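Local coordinates for protein cytidine deaminase (Mycobacterium tuberculosis, PDB 4WIG) that catalyses the zinc-dependent hydrolytic deamination of cytidine and 2'-deoxycytidine to uridine and 2'-deoxyuridine, working as a homotetramer, at residues A57-V62 and C89-Q94; A18-P23 and G43-N48. The protein carries 1 engineered substitution. All blocks are in the same frame, centred on the assembly; numbering follows the deposited sequence.

Contact 1 of 2, residues A57-V62 and C89-Q94. With ZN (zinc ion), chain C.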
loop_
_atom_site.group_PDB
_atom_site.type_symbol
_atom_site.label_atom_id
_atom_site.label_comp_id
_atom_site.label_asym_id
_atom_site.label_seq_id
_atom_site.Cartn_x
_atom_site.Cartn_y
_atom_site.Cartn_z
ATOM N N ALA A 57 -0.662 0.705 12.622
ATOM C CA ALA A 57 -0.794 1.651 13.731
ATOM C C ALA A 57 0.097 2.878 13.577
ATOM O O ALA A 57 -0.317 3.998 13.859
ATOM C CB ALA A 57 -0.477 0.946 15.055
ATOM N N GLU A 58 1.341 2.644 13.170
ATOM C CA GLU A 58 2.322 3.700 13.047
ATOM C C GLU A 58 1.929 4.685 11.946
ATOM O O GLU A 58 2.123 5.894 12.110
ATOM C CB GLU A 58 3.718 3.128 12.801
ATOM C CG GLU A 58 4.141 2.074 13.816
ATOM C CD GLU A 58 3.806 0.656 13.383
ATOM O OE1 GLU A 58 2.608 0.335 13.201
ATOM O OE2 GLU A 58 4.739 -0.159 13.238
ATOM N N CYS A 59 1.362 4.180 10.850
ATOM C CA CYS A 59 0.799 5.052 9.819
ATOM C C CYS A 59 -0.390 5.843 10.343
ATOM O O CYS A 59 -0.536 7.011 10.013
ATOM C CB CYS A 59 0.390 4.267 8.576
ATOM S SG CYS A 59 1.828 3.645 7.676
ATOM N N ALA A 60 -1.232 5.201 11.154
ATOM C CA ALA A 60 -2.342 5.892 11.809
ATOM C C ALA A 60 -1.829 7.048 12.701
ATOM O O ALA A 60 -2.437 8.115 12.740
ATOM C CB ALA A 60 -3.190 4.914 12.618
ATOM N N VAL A 61 -0.711 6.832 13.401
ATOM C CA VAL A 61 -0.065 7.903 14.172
ATOM C C VAL A 61 0.294 9.121 13.310
ATOM O O VAL A 61 0.074 10.273 13.714
ATOM C CB VAL A 61 1.196 7.379 14.904
ATOM C CG1 VAL A 61 2.085 8.512 15.385
ATOM C CG2 VAL A 61 0.786 6.490 16.071
ATOM N N VAL A 62 0.832 8.861 12.124
ATOM C CA VAL A 62 1.223 9.904 11.199
ATOM C C VAL A 62 -0.003 10.637 10.651
ATOM O O VAL A 62 0.027 11.844 10.518
ATOM C CB VAL A 62 2.091 9.332 10.057
ATOM C CG1 VAL A 62 2.222 10.317 8.900
ATOM C CG2 VAL A 62 3.450 8.940 10.613
ATOM N N CYS A 89 7.251 -2.346 11.049
ATOM C CA CYS A 89 7.556 -2.996 9.790
ATOM C C CYS A 89 8.289 -1.992 8.923
ATOM O O CYS A 89 8.286 -0.800 9.214
ATOM C CB CYS A 89 6.289 -3.502 9.091
ATOM S SG CYS A 89 5.289 -2.300 8.187
ATOM N N GLY A 90 8.925 -2.493 7.872
ATOM C CA GLY A 90 9.774 -1.660 7.008
ATOM C C GLY A 90 9.046 -0.471 6.413
ATOM O O GLY A 90 9.621 0.606 6.289
ATOM N N ARG A 91 7.786 -0.688 6.025
ATOM C CA ARG A 91 6.943 0.352 5.441
ATOM C C ARG A 91 6.812 1.490 6.439
ATOM O O ARG A 91 7.050 2.660 6.126
ATOM C CB ARG A 91 5.567 -0.243 5.077
ATOM C CG ARG A 91 4.513 0.728 4.555
ATOM C CD ARG A 91 3.580 1.219 5.649
ATOM N NE ARG A 91 2.664 0.187 6.141
ATOM C CZ ARG A 91 1.538 -0.186 5.524
ATOM N NH1 ARG A 91 0.766 -1.123 6.068
ATOM N NH2 ARG A 91 1.198 0.348 4.355
ATOM N N CYS A 92 6.442 1.125 7.658
ATOM C CA CYS A 92 6.306 2.080 8.747
ATOM C C CYS A 92 7.619 2.773 9.112
ATOM O O CYS A 92 7.615 3.964 9.433
ATOM C CB CYS A 92 5.684 1.393 9.964
ATOM S SG CYS A 92 3.950 1.015 9.718
ATOM N N ARG A 93 8.741 2.064 9.026
ATOM C CA ARG A 93 10.038 2.724 9.233
ATOM C C ARG A 93 10.235 3.855 8.210
ATOM O O ARG A 93 10.661 4.948 8.572
ATOM C CB ARG A 93 11.187 1.719 9.194
ATOM C CG ARG A 93 11.180 0.795 10.401
ATOM C CD ARG A 93 12.336 -0.197 10.425
ATOM N NE ARG A 93 12.015 -1.310 11.313
ATOM C CZ ARG A 93 12.869 -2.245 11.729
ATOM N NH1 ARG A 93 14.137 -2.227 11.364
ATOM N NH2 ARG A 93 12.432 -3.206 12.520
ATOM N N GLN A 94 9.858 3.613 6.954
ATOM C CA GLN A 94 10.007 4.642 5.913
ATOM C C GLN A 94 9.041 5.797 6.168
ATOM O O GLN A 94 9.445 6.959 6.121
ATOM C CB GLN A 94 9.794 4.068 4.504
ATOM C CG GLN A 94 10.208 5.028 3.389
ATOM C CD GLN A 94 11.716 5.091 3.148
ATOM O OE1 GLN A 94 12.396 4.060 3.050
ATOM N NE2 GLN A 94 12.241 6.303 3.018
HETATM ZN ZN ZN C . 3.809 -1.248 9.608
HETATM O O HOH W 1 4.301 -1.878 11.365
#
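Glu58 reaches across to Cys92, and the two meet beside the zinc ion of the cytidine deaminase active site. From its base outward, the Glu58 side chain runs along the Cys92 thiolate: CB lies 3.7 Å from Cys92 SG, and after a bend at chi2 (92°) CD lies at the same distance from that sulfur. Glu58 OE1 stays near Cys92 SG, whereas Glu58 OE2 lies by Cys92 CB and accepts a hydrogen bond from the zinc-bound water at 2.6 Å. That water in turn accepts from Cys89 N at 3.0 Å, so carboxylate, backbone N-H and metal fix its position. This fits the proton-donor role assigned to Glu58 by similarity. The zinc ion is bound by Cys89 SG and Cys92 SG, both at 2.3 Å, with the water at 1.9 Å and Cys56 completing the site. Cys89 is also the N-cap: its sulfur accepts a weak, nearly straight bond from Cys92 N (170°). Farther along, Cys59 SG touches Arg91 CD at 3.6 Å. Segments 57-62 and 90-94 of the two helices run nearly parallel, 20° apart, with axes 9.4 Å from each other; on another side of helix 57-67, Ala57 and Val61 pack on strand 29-35.

Contact 2 of 2, residues A18-P23 and G43-N48. Engineered in segment 43-48: Asp47 (natural residue Glu).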
loop_
_atom_site.group_PDB
_atom_site.type_symbol
_atom_site.label_atom_id
_atom_site.label_comp_id
_atom_site.label_asym_id
_atom_site.label_seq_id
_atom_site.Cartn_x
_atom_site.Cartn_y
_atom_site.Cartn_z
ATOM N N ALA A 18 -6.340 -1.142 21.972
ATOM C CA ALA A 18 -7.682 -1.609 22.310
ATOM C C ALA A 18 -8.698 -1.211 21.237
ATOM O O ALA A 18 -9.739 -1.855 21.093
ATOM C CB ALA A 18 -8.110 -1.089 23.679
ATOM N N GLY A 19 -8.383 -0.157 20.489
ATOM C CA GLY A 19 -9.205 0.311 19.390
ATOM C C GLY A 19 -9.040 -0.431 18.069
ATOM O O GLY A 19 -9.842 -0.209 17.139
ATOM N N ALA A 20 -8.024 -1.298 17.989
ATOM C CA ALA A 20 -7.668 -2.003 16.752
ATOM C C ALA A 20 -8.846 -2.690 16.100
ATOM O O ALA A 20 -9.617 -3.385 16.768
ATOM C CB ALA A 20 -6.577 -3.044 17.003
ATOM N N TYR A 21 -8.940 -2.532 14.781
ATOM C CA TYR A 21 -9.936 -3.228 13.981
ATOM C C TYR A 21 -9.247 -4.428 13.344
ATOM O O TYR A 21 -8.614 -4.291 12.295
ATOM C CB TYR A 21 -10.507 -2.282 12.922
ATOM C CG TYR A 21 -11.551 -2.926 12.037
ATOM C CD1 TYR A 21 -12.874 -2.974 12.431
ATOM C CD2 TYR A 21 -11.210 -3.501 10.818
ATOM C CE1 TYR A 21 -13.837 -3.570 11.642
ATOM C CE2 TYR A 21 -12.170 -4.100 10.017
ATOM C CZ TYR A 21 -13.480 -4.129 10.440
ATOM O OH TYR A 21 -14.436 -4.723 9.653
ATOM N N VAL A 22 -9.376 -5.598 13.974
ATOM C CA VAL A 22 -8.628 -6.788 13.569
ATOM C C VAL A 22 -9.458 -8.075 13.446
ATOM O O VAL A 22 -9.047 -9.144 13.903
ATOM C CB VAL A 22 -7.397 -7.018 14.475
ATOM C CG1 VAL A 22 -6.342 -5.961 14.173
ATOM C CG2 VAL A 22 -7.783 -7.006 15.957
ATOM N N PRO A 23 -10.619 -7.987 12.783
ATOM C CA PRO A 23 -11.423 -9.200 12.623
ATOM C C PRO A 23 -10.708 -10.344 11.890
ATOM O O PRO A 23 -10.964 -11.521 12.203
ATOM C CB PRO A 23 -12.647 -8.714 11.826
ATOM C CG PRO A 23 -12.179 -7.486 11.123
ATOM C CD PRO A 23 -11.212 -6.838 12.071
ATOM N N GLY A 43 -2.418 5.778 17.381
ATOM C CA GLY A 43 -2.913 5.076 16.227
ATOM C C GLY A 43 -3.047 3.604 16.534
ATOM O O GLY A 43 -2.351 3.072 17.404
ATOM N N CYS A 44 -3.951 2.946 15.811
ATOM C CA CYS A 44 -4.082 1.506 15.892
ATOM C C CYS A 44 -4.204 0.926 14.503
ATOM O O CYS A 44 -4.554 1.642 13.546
ATOM C CB CYS A 44 -5.279 1.111 16.752
ATOM S SG CYS A 44 -6.885 1.695 16.169
ATOM N N ASN A 45 -3.897 -0.355 14.368
ATOM C CA ASN A 45 -4.058 -0.987 13.057
ATOM C C ASN A 45 -5.520 -1.236 12.650
ATOM O O ASN A 45 -6.444 -1.294 13.478
ATOM C CB ASN A 45 -3.166 -2.237 12.890
ATOM C CG ASN A 45 -3.458 -3.333 13.888
ATOM O OD1 ASN A 45 -3.996 -3.095 14.961
ATOM N ND2 ASN A 45 -3.113 -4.560 13.522
ATOM N N VAL A 46 -5.712 -1.338 11.343
ATOM C CA VAL A 46 -7.035 -1.502 10.755
ATOM C C VAL A 46 -6.942 -2.489 9.595
ATOM O O VAL A 46 -6.488 -2.136 8.507
ATOM C CB VAL A 46 -7.627 -0.156 10.266
ATOM C CG1 VAL A 46 -9.076 -0.336 9.840
ATOM C CG2 VAL A 46 -7.535 0.919 11.344
ATOM N N ASP A 47 -7.371 -3.724 9.863
ATOM C CA ASP A 47 -7.548 -4.768 8.852
ATOM C C ASP A 47 -8.448 -4.311 7.704
ATOM O O ASP A 47 -9.380 -3.527 7.896
ATOM C CB ASP A 47 -8.267 -5.995 9.455
ATOM C CG ASP A 47 -7.360 -6.924 10.245
ATOM O OD1 ASP A 47 -6.162 -6.637 10.466
ATOM O OD2 ASP A 47 -7.904 -7.966 10.686
ATOM N N ASN A 48 -8.176 -4.840 6.512
ATOM C CA ASN A 48 -9.149 -4.838 5.421
ATOM C C ASN A 48 -9.320 -6.247 4.854
ATOM O O ASN A 48 -8.408 -7.061 4.914
ATOM C CB ASN A 48 -8.712 -3.904 4.306
ATOM C CG ASN A 48 -9.815 -3.642 3.305
ATOM O OD1 ASN A 48 -9.842 -4.232 2.223
ATOM N ND2 ASN A 48 -10.745 -2.771 3.668
#
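Tyr21 and Val46 form a single parallel beta bridge, with CA atoms 4.7 Å apart and end-to-end directions of the touching parts differing by 16°. It lies where strand 40-44, at one margin of the chain's mixed sheet in this cytidine deaminase fold, runs on into the loop that, as in related enzymes, probably binds substrate. Two hydrogen bonds of Tyr21 flank Val46: its N donates to Asn45 O at 3.1 Å, and its O accepts from Asp47 N at 2.8 Å. The second donor approaches almost head-on, with a C=O...donor angle of 173°.

Of the side chains, Tyr21 has CG anti to its backbone N, which carries the ring along the bridge: CB packs on Val46 CG1 at 3.9 Å, and the CD2 edge meets Asp47 O. Pro23 CD lies over one ring face, offset toward the rim. Tyr21 OH bonds to Glu98 of the third subunit, whose His99 makes an edge-to-face contact with the ring, so the bridge also belongs to a subunit interface. Asn45 crosses Val22, Asn45 ND2 against Val22 CG1 at 3.6 Å, while Ala20 CB touches Asn45 OD1. The Asn45 amide is held at both ends, OD1 accepting from Val29 N and ND2 donating to Phe27 O.

Asp47 is engineered, glutamate being the natural residue. Its carboxylate turns back over the 18-23 segment, where OD2 accepts from Tyr24 N and Ser25 N, two backbone N-H groups that fix the orientation of this oxygen. Asp47 OD2 also lies 3.2 Å from Val22 C and 3.4 Å from Pro23 N, a ring nitrogen with no hydrogen to give.

How the contacts relate
Contact 2 closes before contact 1 opens along the chain: 18-23 and 43-48 come first, followed by 57-62 and 89-94. Their centres are 14 Å apart, yet they touch where helix 57-67 packs against the end of strand 40-44, with Val61 CG2 3.5 Å from Gly43 N and Ala60 CB 3.6 Å from Gly43 CA. Strand 29-35, next to 40-44 in the sheet, also receives residues of that helix. Contact 1 holds two of the three cysteine ligands of the zinc ion and the presumed proton donor, and contact 2 the presumed substrate-binding loop, the side chains of Asn45 and Glu58 being about 6 Å apart. Both reach the third subunit, placing the catalytic region beside a tetramer interface.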